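Local coordinates for protein-glutamine gamma-glutamyltransferase (Pagrus major, PDB 1G0D) that probably acts as a calcium-dependent acyltransferase that cross-links proteins by joining peptide-bound glutamine to lysine or to other primary amines, releasing ammonia, at residues A[134-139]-A[153-158]; A[194-199]-A[220-225]; A[213-218]-A[284-289]; A[254-259]-A[280-285]. One frame throughout, in Å; residues are numbered along the deposited sequence.

Contact 1 (A[134-139]-A[153-158]); sequences FNPWCR and EYVMNE
Trp137 reaches with the six-membered half of its indole toward Val155 and Met156, late in helix 148-156, while Pro136 meets Val155 beside it. The branches of Val155 divide the work. CG1, which lies anti to the backbone N (chi1 174°), approaches Trp137 CH2 at 3.9 Å, obliquely to the ring, and CG2 faces Pro136 CG, also at 3.9 Å. Met156 comes to the rim of the indole, its CG 3.9 Å from Trp137 CZ2; its sulfur makes a Met-aromatic contact, with SD 5.4 Å from the centroid of the Trp137 six-membered ring and 70° off the normal. Pro136 CG also lies over one face of that indole, toward its rim. The proline suits its place because its fixed phi fits the second position of the type I turn Asn135-Cys138, closed by Cys138 N to Asn135 O at 3.2 Å; a weak bond from Trp137 N to Asn135 OD1 has the geometry of an Asx turn. Arg23 makes a cation-pi contact with the indole. With an alanine in place of Trp137, a gap is likely to open beside Val155 and Met156, and Arg23 would lose its aromatic partner. The arrangement is that of a type I turn docked through its proline and tryptophan on a helix, here where the chain passes from the N-terminal beta sandwich of the transglutaminase fold into its catalytic core.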
loop_
_atom_site.group_PDB
_atom_site.type_symbol
_atom_site.label_atom_id
_atom_site.label_comp_id
_atom_site.label_asym_id
_atom_site.label_seq_id
_atom_site.Cartn_x
_atom_site.Cartn_y
_atom_site.Cartn_z
ATOM N N PHE A 134 -8.905 13.429 10.689
ATOM C CA PHE A 134 -10.145 12.667 10.711
ATOM C C PHE A 134 -10.202 11.980 12.089
ATOM O O PHE A 134 -9.171 11.714 12.692
ATOM C CB PHE A 134 -10.116 11.619 9.582
ATOM C CG PHE A 134 -10.451 12.181 8.224
ATOM C CD1 PHE A 134 -9.456 12.383 7.268
ATOM C CD2 PHE A 134 -11.748 12.564 7.915
ATOM C CE1 PHE A 134 -9.756 12.970 6.031
ATOM C CE2 PHE A 134 -12.058 13.154 6.678
ATOM C CZ PHE A 134 -11.069 13.358 5.743
ATOM N N ASN A 135 -11.401 11.674 12.579
ATOM C CA ASN A 135 -11.565 11.057 13.894
ATOM C C ASN A 135 -12.383 9.780 13.859
ATOM O O ASN A 135 -13.593 9.823 14.072
ATOM C CB ASN A 135 -12.278 12.030 14.816
ATOM C CG ASN A 135 -11.968 11.777 16.249
ATOM O OD1 ASN A 135 -11.412 10.736 16.587
ATOM N ND2 ASN A 135 -12.311 12.718 17.117
ATOM N N PRO A 136 -11.747 8.626 13.577
ATOM C CA PRO A 136 -12.490 7.363 13.540
ATOM C C PRO A 136 -12.923 6.859 14.908
ATOM O O PRO A 136 -13.559 5.817 14.992
ATOM C CB PRO A 136 -11.533 6.378 12.857
ATOM C CG PRO A 136 -10.219 6.988 12.892
ATOM C CD PRO A 136 -10.337 8.454 13.213
ATOM N N TRP A 137 -12.566 7.569 15.977
ATOM C CA TRP A 137 -12.986 7.158 17.304
ATOM C C TRP A 137 -14.225 7.923 17.735
ATOM O O TRP A 137 -14.820 7.596 18.752
ATOM C CB TRP A 137 -11.919 7.441 18.318
ATOM C CG TRP A 137 -10.755 6.600 18.186
ATOM C CD1 TRP A 137 -10.575 5.371 18.726
ATOM C CD2 TRP A 137 -9.563 6.914 17.466
ATOM N NE1 TRP A 137 -9.326 4.880 18.385
ATOM C CE2 TRP A 137 -8.686 5.804 17.609
ATOM C CE3 TRP A 137 -9.146 8.025 16.707
ATOM C CZ2 TRP A 137 -7.406 5.772 17.013
ATOM C CZ3 TRP A 137 -7.865 7.984 16.108
ATOM C CH2 TRP A 137 -7.021 6.861 16.270
ATOM N N CYS A 138 -14.584 8.965 16.986
ATOM C CA CYS A 138 -15.753 9.778 17.284
ATOM C C CYS A 138 -16.957 9.226 16.536
ATOM O O CYS A 138 -16.985 9.219 15.317
ATOM C CB CYS A 138 -15.504 11.197 16.844
ATOM S SG CYS A 138 -17.008 12.119 16.746
ATOM N N ARG A 139 -17.977 8.798 17.265
ATOM C CA ARG A 139 -19.128 8.159 16.642
ATOM C C ARG A 139 -19.896 8.880 15.612
ATOM O O ARG A 139 -20.627 8.239 14.882
ATOM C CB ARG A 139 -20.100 7.679 17.683
ATOM C CG ARG A 139 -20.183 8.598 18.819
ATOM C CD ARG A 139 -21.497 8.438 19.455
ATOM N NE ARG A 139 -22.564 8.579 18.490
ATOM C CZ ARG A 139 -23.380 7.581 18.159
ATOM N NH1 ARG A 139 -23.228 6.370 18.726
ATOM N NH2 ARG A 139 -24.367 7.812 17.288
ATOM N N GLU A 153 -4.508 -0.900 14.681
ATOM C CA GLU A 153 -3.764 -1.469 13.573
ATOM C C GLU A 153 -3.922 -0.625 12.322
ATOM O O GLU A 153 -2.941 -0.248 11.686
ATOM C CB GLU A 153 -4.257 -2.877 13.264
ATOM C CG GLU A 153 -3.636 -3.486 11.995
ATOM C CD GLU A 153 -2.121 -3.723 12.099
ATOM O OE1 GLU A 153 -1.584 -3.691 13.227
ATOM O OE2 GLU A 153 -1.458 -3.944 11.055
ATOM N N TYR A 154 -5.168 -0.310 11.990
ATOM C CA TYR A 154 -5.469 0.463 10.798
ATOM C C TYR A 154 -5.253 1.973 10.831
ATOM O O TYR A 154 -5.370 2.615 9.794
ATOM C CB TYR A 154 -6.880 0.154 10.361
ATOM C CG TYR A 154 -7.130 -1.321 10.253
ATOM C CD1 TYR A 154 -6.157 -2.162 9.694
ATOM C CD2 TYR A 154 -8.340 -1.878 10.692
ATOM C CE1 TYR A 154 -6.382 -3.510 9.569
ATOM C CE2 TYR A 154 -8.586 -3.236 10.572
ATOM C CZ TYR A 154 -7.600 -4.043 10.005
ATOM O OH TYR A 154 -7.854 -5.375 9.819
ATOM N N VAL A 155 -4.975 2.549 11.998
ATOM C CA VAL A 155 -4.675 3.989 12.083
ATOM C C VAL A 155 -3.383 4.197 12.863
ATOM O O VAL A 155 -2.451 4.821 12.383
ATOM C CB VAL A 155 -5.736 4.870 12.811
ATOM C CG1 VAL A 155 -5.194 6.302 12.924
ATOM C CG2 VAL A 155 -7.022 4.916 12.057
ATOM N N MET A 156 -3.310 3.642 14.055
ATOM C CA MET A 156 -2.146 3.836 14.899
ATOM C C MET A 156 -0.896 3.029 14.661
ATOM O O MET A 156 0.176 3.446 15.054
ATOM C CB MET A 156 -2.589 3.694 16.345
ATOM C CG MET A 156 -3.661 4.725 16.689
ATOM S SD MET A 156 -2.881 6.289 16.789
ATOM C CE MET A 156 -4.081 7.263 16.253
ATOM N N ASN A 157 -0.999 1.869 14.037
ATOM C CA ASN A 157 0.206 1.084 13.807
ATOM C C ASN A 157 1.074 1.649 12.676
ATOM O O ASN A 157 0.578 1.962 11.588
ATOM C CB ASN A 157 -0.153 -0.352 13.509
ATOM C CG ASN A 157 1.053 -1.223 13.571
ATOM O OD1 ASN A 157 2.173 -0.712 13.550
ATOM N ND2 ASN A 157 0.860 -2.532 13.652
ATOM N N GLU A 158 2.366 1.802 12.926
ATOM C CA GLU A 158 3.252 2.372 11.909
ATOM C C GLU A 158 4.081 1.332 11.149
ATOM O O GLU A 158 4.802 1.663 10.199
ATOM C CB GLU A 158 4.205 3.384 12.538
ATOM C CG GLU A 158 3.594 4.726 12.948
ATOM C CD GLU A 158 4.578 5.581 13.743
ATOM O OE1 GLU A 158 4.965 5.166 14.866
ATOM O OE2 GLU A 158 4.978 6.652 13.240
#

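Contact 2 (A[194-199]-A[220-225]); sequences NSPAAL and TAMVNS
At the junction between helices 184-193 and 196-200, Ser195, the N-cap residue of the second helix, packs against Met222, late in helix 212-223. The methionine carries its side of the contact alone. Its CG stands beside the backbone N (chi1 -67°), and further bends at chi2 and chi3 fold the chain so that the sulfur lies against the junction: SD is 3.6 Å from Ser195 CA and 3.7 Å from Ser195 CB. Pro196 slides past it in the opposite direction, with CD 4.1 Å from Met222 SD. A long, flexible, apolar thioether suits this uneven surface of backbone and small side chains, and no hydrogen bond crosses. Proline fits the first turn of a helix, where its missing N-H costs nothing; that turn is marked by Leu199 N to Ser195 O at 3.0 Å. The amide of Asn194 turns away from Met222, to Glu190 and Arg229. Beyond the methionine, Ser225 OG gives a 2.8 Å bond to Ala221 O, in the carbonyl plane and on a lone pair, linking Ser225 back to the backbone four residues earlier. The whole is an N-capped junction between two helices packed on a neighbouring helix, within the helical part of the transglutaminase core.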
loop_
_atom_site.group_PDB
_atom_site.type_symbol
_atom_site.label_atom_id
_atom_site.label_comp_id
_atom_site.label_asym_id
_atom_site.label_seq_id
_atom_site.Cartn_x
_atom_site.Cartn_y
_atom_site.Cartn_z
ATOM N N ASN A 194 -1.072 20.504 -3.457
ATOM C CA ASN A 194 -0.476 20.537 -4.787
ATOM C C ASN A 194 -1.279 19.796 -5.822
ATOM O O ASN A 194 -0.800 19.529 -6.937
ATOM C CB ASN A 194 0.927 19.950 -4.724
ATOM C CG ASN A 194 1.892 20.894 -4.088
ATOM O OD1 ASN A 194 2.335 21.824 -4.731
ATOM N ND2 ASN A 194 2.211 20.685 -2.817
ATOM N N SER A 195 -2.501 19.451 -5.457
ATOM C CA SER A 195 -3.326 18.731 -6.389
ATOM C C SER A 195 -3.972 19.710 -7.349
ATOM O O SER A 195 -4.113 20.898 -7.068
ATOM C CB SER A 195 -4.394 17.904 -5.657
ATOM O OG SER A 195 -5.499 18.683 -5.210
ATOM N N PRO A 196 -4.351 19.215 -8.521
ATOM C CA PRO A 196 -4.994 20.032 -9.547
ATOM C C PRO A 196 -6.114 20.897 -9.012
ATOM O O PRO A 196 -6.227 22.081 -9.352
ATOM C CB PRO A 196 -5.505 19.006 -10.537
ATOM C CG PRO A 196 -4.501 17.880 -10.412
ATOM C CD PRO A 196 -4.125 17.831 -8.973
ATOM N N ALA A 197 -6.945 20.299 -8.174
ATOM C CA ALA A 197 -8.093 21.006 -7.615
ATOM C C ALA A 197 -7.708 22.161 -6.744
ATOM O O ALA A 197 -8.343 23.210 -6.780
ATOM C CB ALA A 197 -8.936 20.058 -6.819
ATOM N N ALA A 198 -6.684 21.951 -5.933
ATOM C CA ALA A 198 -6.236 22.974 -5.019
ATOM C C ALA A 198 -5.576 24.096 -5.814
ATOM O O ALA A 198 -5.653 25.282 -5.440
ATOM C CB ALA A 198 -5.258 22.359 -3.996
ATOM N N LEU A 199 -4.939 23.730 -6.925
ATOM C CA LEU A 199 -4.276 24.732 -7.737
ATOM C C LEU A 199 -5.317 25.534 -8.534
ATOM O O LEU A 199 -5.276 26.764 -8.573
ATOM C CB LEU A 199 -3.236 24.054 -8.635
ATOM C CG LEU A 199 -2.150 23.329 -7.819
ATOM C CD1 LEU A 199 -1.227 22.589 -8.728
ATOM C CD2 LEU A 199 -1.331 24.285 -7.008
ATOM N N THR A 220 -5.246 9.134 -3.425
ATOM C CA THR A 220 -4.984 8.026 -4.323
ATOM C C THR A 220 -4.515 8.504 -5.696
ATOM O O THR A 220 -3.671 7.871 -6.355
ATOM C CB THR A 220 -6.222 7.196 -4.471
ATOM O OG1 THR A 220 -6.511 6.608 -3.210
ATOM C CG2 THR A 220 -6.018 6.080 -5.443
ATOM N N ALA A 221 -5.045 9.648 -6.118
ATOM C CA ALA A 221 -4.700 10.204 -7.420
ATOM C C ALA A 221 -3.308 10.829 -7.475
ATOM O O ALA A 221 -2.622 10.745 -8.504
ATOM C CB ALA A 221 -5.754 11.215 -7.828
ATOM N N MET A 222 -2.878 11.436 -6.375
ATOM C CA MET A 222 -1.570 12.096 -6.327
ATOM C C MET A 222 -0.355 11.188 -6.142
ATOM O O MET A 222 0.774 11.577 -6.478
ATOM C CB MET A 222 -1.574 13.146 -5.228
ATOM C CG MET A 222 -2.499 14.305 -5.530
ATOM S SD MET A 222 -1.670 15.530 -6.558
ATOM C CE MET A 222 0.035 15.515 -5.768
ATOM N N VAL A 223 -0.579 9.989 -5.606
ATOM C CA VAL A 223 0.529 9.063 -5.372
ATOM C C VAL A 223 1.304 8.704 -6.619
ATOM O O VAL A 223 2.528 8.635 -6.582
ATOM C CB VAL A 223 0.056 7.789 -4.680
ATOM C CG1 VAL A 223 1.223 6.812 -4.486
ATOM C CG2 VAL A 223 -0.542 8.165 -3.359
ATOM N N ASN A 224 0.611 8.474 -7.725
ATOM C CA ASN A 224 1.325 8.165 -8.939
ATOM C C ASN A 224 0.720 8.753 -10.195
ATOM O O ASN A 224 1.400 9.420 -10.948
ATOM C CB ASN A 224 1.465 6.662 -9.109
ATOM C CG ASN A 224 2.070 6.283 -10.451
ATOM O OD1 ASN A 224 1.563 5.425 -11.165
ATOM N ND2 ASN A 224 3.167 6.928 -10.794
ATOM N N SER A 225 -0.565 8.531 -10.415
ATOM C CA SER A 225 -1.188 9.011 -11.637
ATOM C C SER A 225 -0.892 10.449 -12.036
ATOM O O SER A 225 -0.765 10.731 -13.238
ATOM C CB SER A 225 -2.704 8.792 -11.594
ATOM O OG SER A 225 -3.351 9.900 -11.020
#

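Contact 3 (A[213-218]-A[284-289]); sequences VYVGRT and RCLGIP
Apolar packing joins the two segments, as Val215 meets Leu286 and Ile288, all three buried. Val215 CG1, set anti to the backbone N (chi1 170°), does all the touching from its helix: Leu286 CD1 lies 4.1 Å from it and Ile288 CD1 4.5 Å, a looser approach. Branched aliphatic residues suit a place where only carbon surfaces meet. Phe134 touches both Val215 and Ile288, and Cys188 of helix 184-193 touches Leu286, so the cluster continues into other parts of the fold.

No hydrogen bond crosses; the bonds here are local to each helix. Gly287 N bonds to Arg284 O at 2.9 Å and Ile288 N to O of Leu283, just before the segment, also at 2.9 Å, the paired bonds of a Schellman motif. The positive phi of Gly287 (110°) suits glycine, since a side chain there would press on the preceding carbonyl oxygen. In helix 212-223, Tyr214 O accepts from both Thr218 N and Thr218 OG1; the hydroxyl, 2.8 Å away, comes from above the carbonyl plane. This is a Schellman-terminated helix end turned so that residues on both sides of the glycine pack on a second helix; in the transglutaminase core the terminated helix is the one that begins at the catalytic Cys272.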
loop_
_atom_site.group_PDB
_atom_site.type_symbol
_atom_site.label_atom_id
_atom_site.label_comp_id
_atom_site.label_asym_id
_atom_site.label_seq_id
_atom_site.Cartn_x
_atom_site.Cartn_y
_atom_site.Cartn_z
ATOM N N VAL A 213 -14.324 10.660 1.327
ATOM C CA VAL A 213 -14.401 10.120 -0.051
ATOM C C VAL A 213 -13.551 10.971 -0.989
ATOM O O VAL A 213 -12.755 10.462 -1.767
ATOM C CB VAL A 213 -15.872 10.088 -0.623
ATOM C CG1 VAL A 213 -15.849 9.844 -2.141
ATOM C CG2 VAL A 213 -16.701 8.971 0.039
ATOM N N TYR A 214 -13.724 12.279 -0.890
ATOM C CA TYR A 214 -12.997 13.240 -1.691
ATOM C C TYR A 214 -11.497 13.195 -1.394
ATOM O O TYR A 214 -10.682 13.067 -2.296
ATOM C CB TYR A 214 -13.547 14.619 -1.383
ATOM C CG TYR A 214 -12.767 15.745 -1.990
ATOM C CD1 TYR A 214 -13.105 16.242 -3.240
ATOM C CD2 TYR A 214 -11.677 16.312 -1.323
ATOM C CE1 TYR A 214 -12.380 17.262 -3.808
ATOM C CE2 TYR A 214 -10.938 17.339 -1.885
ATOM C CZ TYR A 214 -11.291 17.804 -3.128
ATOM O OH TYR A 214 -10.527 18.775 -3.722
ATOM N N VAL A 215 -11.124 13.301 -0.131
ATOM C CA VAL A 215 -9.730 13.270 0.258
ATOM C C VAL A 215 -9.052 11.921 -0.074
ATOM O O VAL A 215 -7.859 11.870 -0.391
ATOM C CB VAL A 215 -9.645 13.560 1.774
ATOM C CG1 VAL A 215 -8.256 13.311 2.303
ATOM C CG2 VAL A 215 -10.064 14.983 2.028
ATOM N N GLY A 216 -9.806 10.829 0.011
ATOM C CA GLY A 216 -9.247 9.524 -0.282
ATOM C C GLY A 216 -9.003 9.403 -1.782
ATOM O O GLY A 216 -7.988 8.861 -2.225
ATOM N N ARG A 217 -9.949 9.903 -2.573
ATOM C CA ARG A 217 -9.820 9.886 -4.024
ATOM C C ARG A 217 -8.674 10.838 -4.464
ATOM O O ARG A 217 -7.965 10.569 -5.431
ATOM C CB ARG A 217 -11.168 10.267 -4.677
ATOM C CG ARG A 217 -11.074 10.743 -6.124
ATOM C CD ARG A 217 -12.288 10.335 -6.988
ATOM N NE ARG A 217 -12.011 9.057 -7.629
ATOM C CZ ARG A 217 -12.174 8.761 -8.920
ATOM N NH1 ARG A 217 -11.874 7.550 -9.337
ATOM N NH2 ARG A 217 -12.642 9.628 -9.783
ATOM N N THR A 218 -8.488 11.944 -3.746
ATOM C CA THR A 218 -7.422 12.885 -4.071
ATOM C C THR A 218 -6.044 12.314 -3.747
ATOM O O THR A 218 -5.142 12.417 -4.543
ATOM C CB THR A 218 -7.600 14.159 -3.306
ATOM O OG1 THR A 218 -8.864 14.723 -3.656
ATOM C CG2 THR A 218 -6.497 15.126 -3.625
ATOM N N ARG A 284 -3.494 6.896 6.745
ATOM C CA ARG A 284 -3.406 6.583 8.166
ATOM C C ARG A 284 -3.056 7.897 8.886
ATOM O O ARG A 284 -3.731 8.288 9.810
ATOM C CB ARG A 284 -2.350 5.515 8.408
ATOM C CG ARG A 284 -2.955 4.152 8.402
ATOM C CD ARG A 284 -2.020 3.080 8.903
ATOM N NE ARG A 284 -2.518 1.762 8.482
ATOM C CZ ARG A 284 -1.978 0.609 8.856
ATOM N NH1 ARG A 284 -0.923 0.615 9.657
ATOM N NH2 ARG A 284 -2.488 -0.555 8.456
ATOM N N CYS A 285 -2.034 8.614 8.429
ATOM C CA CYS A 285 -1.667 9.897 9.051
ATOM C C CYS A 285 -2.827 10.888 9.135
ATOM O O CYS A 285 -3.016 11.506 10.158
ATOM C CB CYS A 285 -0.523 10.572 8.295
ATOM S SG CYS A 285 0.276 11.933 9.208
ATOM N N LEU A 286 -3.605 11.060 8.075
ATOM C CA LEU A 286 -4.704 12.014 8.128
ATOM C C LEU A 286 -5.840 11.488 8.982
ATOM O O LEU A 286 -6.762 12.228 9.320
ATOM C CB LEU A 286 -5.210 12.344 6.719
ATOM C CG LEU A 286 -4.162 13.033 5.841
ATOM C CD1 LEU A 286 -4.792 13.555 4.554
ATOM C CD2 LEU A 286 -3.531 14.184 6.577
ATOM N N GLY A 287 -5.807 10.204 9.312
ATOM C CA GLY A 287 -6.862 9.676 10.158
ATOM C C GLY A 287 -7.865 8.732 9.533
ATOM O O GLY A 287 -8.840 8.324 10.184
ATOM N N ILE A 288 -7.667 8.352 8.285
ATOM C CA ILE A 288 -8.635 7.446 7.683
ATOM C C ILE A 288 -8.114 6.031 7.834
ATOM O O ILE A 288 -7.020 5.735 7.385
ATOM C CB ILE A 288 -8.855 7.779 6.177
ATOM C CG1 ILE A 288 -9.294 9.247 6.023
ATOM C CG2 ILE A 288 -9.911 6.887 5.590
ATOM C CD1 ILE A 288 -9.607 9.681 4.579
ATOM N N PRO A 289 -8.872 5.148 8.500
ATOM C CA PRO A 289 -8.447 3.755 8.689
ATOM C C PRO A 289 -8.065 3.093 7.341
ATOM O O PRO A 289 -8.879 3.052 6.402
ATOM C CB PRO A 289 -9.658 3.105 9.345
ATOM C CG PRO A 289 -10.376 4.197 9.947
ATOM C CD PRO A 289 -10.168 5.406 9.130
#

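Contact 4 (A[254-259]-A[280-285]); sequences PILQQW and CTVLRC
No flat group lies between Leu256 and its partners Thr281 and Val282; the aromatic ring of segments 254-259 and 280-285, the Trp259 indole, packs instead on Ile187 and Glu190 of helix 184-193, with NE1 at its edge bonded to Arg229 O. The contact is therefore aliphatic. Leu256 and Thr281 reach toward each other tip to tip, CD1 to CG2 at 3.8 Å. Val282 meets the same leucine at an angle, its CG2 4.0 Å from Leu256 CD1 and 4.2 Å from Leu256 CD2, so that one valine methyl faces both ends of the leucine fork. Val278, one turn before Val282, touches Leu256 too. In this papain-like core, helix 272-286 carries the catalytic Cys272 at its start, and helix 253-261 packs here on its later turns. Threonine suits its position because it has two different branches: chi1 of -87° puts OG1 beside the backbone N and CG2 roughly anti to it; CG2 is given to the leucine, while OG1 bonds to Tyr177 O, which satisfies a buried hydroxyl. Leu256, with CG beside its own backbone N (chi1 -63°), and Val282 together fill the 9.3 Å between their CA atoms. Cys188 of helix 184-193 also packs on Val282.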
loop_
_atom_site.group_PDB
_atom_site.type_symbol
_atom_site.label_atom_id
_atom_site.label_comp_id
_atom_site.label_asym_id
_atom_site.label_seq_id
_atom_site.Cartn_x
_atom_site.Cartn_y
_atom_site.Cartn_z
ATOM N N PRO A 254 10.949 8.078 3.407
ATOM C CA PRO A 254 12.012 8.614 2.538
ATOM C C PRO A 254 11.525 9.118 1.187
ATOM O O PRO A 254 12.082 10.046 0.618
ATOM C CB PRO A 254 12.993 7.450 2.415
ATOM C CG PRO A 254 12.686 6.559 3.582
ATOM C CD PRO A 254 11.186 6.658 3.710
ATOM N N ILE A 255 10.474 8.500 0.673
ATOM C CA ILE A 255 9.881 8.915 -0.589
ATOM C C ILE A 255 9.195 10.274 -0.385
ATOM O O ILE A 255 9.344 11.183 -1.201
ATOM C CB ILE A 255 8.813 7.916 -1.035
ATOM C CG1 ILE A 255 9.470 6.614 -1.449
ATOM C CG2 ILE A 255 7.985 8.507 -2.106
ATOM C CD1 ILE A 255 8.516 5.460 -1.442
ATOM N N LEU A 256 8.427 10.398 0.704
ATOM C CA LEU A 256 7.724 11.645 1.011
ATOM C C LEU A 256 8.685 12.799 1.328
ATOM O O LEU A 256 8.510 13.908 0.828
ATOM C CB LEU A 256 6.736 11.443 2.169
ATOM C CG LEU A 256 5.559 10.467 1.956
ATOM C CD1 LEU A 256 4.768 10.278 3.259
ATOM C CD2 LEU A 256 4.629 11.004 0.892
ATOM N N GLN A 257 9.716 12.562 2.129
ATOM C CA GLN A 257 10.620 13.665 2.422
ATOM C C GLN A 257 11.324 14.107 1.133
ATOM O O GLN A 257 11.533 15.303 0.913
ATOM C CB GLN A 257 11.644 13.281 3.506
ATOM C CG GLN A 257 11.065 12.846 4.868
ATOM C CD GLN A 257 10.454 13.997 5.729
ATOM O OE1 GLN A 257 10.306 15.137 5.271
ATOM N NE2 GLN A 257 10.098 13.684 6.986
ATOM N N GLN A 258 11.657 13.149 0.270
ATOM C CA GLN A 258 12.336 13.432 -1.001
ATOM C C GLN A 258 11.463 14.252 -1.952
ATOM O O GLN A 258 11.932 15.203 -2.561
ATOM C CB GLN A 258 12.733 12.117 -1.660
ATOM C CG GLN A 258 13.674 12.263 -2.831
ATOM C CD GLN A 258 14.186 10.914 -3.388
ATOM O OE1 GLN A 258 14.105 10.676 -4.606
ATOM N NE2 GLN A 258 14.721 10.039 -2.502
ATOM N N TRP A 259 10.197 13.852 -2.086
ATOM C CA TRP A 259 9.203 14.543 -2.911
ATOM C C TRP A 259 9.037 16.026 -2.467
ATOM O O TRP A 259 9.005 16.950 -3.279
ATOM C CB TRP A 259 7.859 13.818 -2.767
ATOM C CG TRP A 259 6.712 14.533 -3.396
ATOM C CD1 TRP A 259 6.353 14.491 -4.713
ATOM C CD2 TRP A 259 5.736 15.377 -2.741
ATOM N NE1 TRP A 259 5.216 15.252 -4.928
ATOM C CE2 TRP A 259 4.818 15.806 -3.739
ATOM C CE3 TRP A 259 5.549 15.807 -1.419
ATOM C CZ2 TRP A 259 3.735 16.642 -3.449
ATOM C CZ3 TRP A 259 4.465 16.638 -1.132
ATOM C CH2 TRP A 259 3.573 17.043 -2.147
ATOM N N CYS A 280 -1.098 4.288 2.082
ATOM C CA CYS A 280 -1.420 3.896 3.433
ATOM C C CYS A 280 -0.839 4.842 4.451
ATOM O O CYS A 280 -1.532 5.213 5.366
ATOM C CB CYS A 280 -0.885 2.518 3.729
ATOM S SG CYS A 280 -1.506 1.803 5.238
ATOM N N THR A 281 0.422 5.228 4.302
ATOM C CA THR A 281 1.089 6.130 5.258
ATOM C C THR A 281 0.378 7.459 5.397
ATOM O O THR A 281 0.231 7.994 6.487
ATOM C CB THR A 281 2.526 6.460 4.825
ATOM O OG1 THR A 281 3.424 5.457 5.307
ATOM C CG2 THR A 281 2.966 7.751 5.409
ATOM N N VAL A 282 -0.051 8.002 4.272
ATOM C CA VAL A 282 -0.708 9.288 4.267
ATOM C C VAL A 282 -2.150 9.254 4.774
ATOM O O VAL A 282 -2.561 10.126 5.515
ATOM C CB VAL A 282 -0.655 9.920 2.811
ATOM C CG1 VAL A 282 -1.465 11.234 2.771
ATOM C CG2 VAL A 282 0.824 10.180 2.401
ATOM N N LEU A 283 -2.928 8.265 4.374
ATOM C CA LEU A 283 -4.309 8.210 4.821
ATOM C C LEU A 283 -4.313 7.860 6.339
ATOM O O LEU A 283 -5.017 8.483 7.148
ATOM C CB LEU A 283 -5.073 7.208 3.939
ATOM C CG LEU A 283 -5.133 7.634 2.455
ATOM C CD1 LEU A 283 -5.456 6.444 1.602
ATOM C CD2 LEU A 283 -6.171 8.727 2.232
ATOM N N ARG A 284 -3.494 6.896 6.745
ATOM C CA ARG A 284 -3.406 6.583 8.166
ATOM C C ARG A 284 -3.056 7.897 8.886
ATOM O O ARG A 284 -3.731 8.288 9.810
ATOM C CB ARG A 284 -2.350 5.515 8.408
ATOM C CG ARG A 284 -2.955 4.152 8.402
ATOM C CD ARG A 284 -2.020 3.080 8.903
ATOM N NE ARG A 284 -2.518 1.762 8.482
ATOM C CZ ARG A 284 -1.978 0.609 8.856
ATOM N NH1 ARG A 284 -0.923 0.615 9.657
ATOM N NH2 ARG A 284 -2.488 -0.555 8.456
ATOM N N CYS A 285 -2.034 8.614 8.429
ATOM C CA CYS A 285 -1.667 9.897 9.051
ATOM C C CYS A 285 -2.827 10.888 9.135
ATOM O O CYS A 285 -3.016 11.506 10.158
ATOM C CB CYS A 285 -0.523 10.572 8.295
ATOM S SG CYS A 285 0.276 11.933 9.208
#

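How the contacts relate
From the N terminus, contact 1 comes first and closes the loop after strand 121-133 together with most of helix 148-156. Contact 2 follows in series, bringing the junction at 194-199 back to the later part of helix 212-223. Contact 3 crosses it, because 213-218 falls between the two segments of contact 2, and joins that helix to the end of helix 272-286. Contact 4 begins inside the span of contact 3 and finishes on the same helix, sharing Arg284 and Cys285. Two probable hydrogen bonds, Phe134 N to Leu286 O and Arg284 NH1 to Asn157 O, tie contact 1 to this helix, so the entry into the core and its helices meet around 272-286.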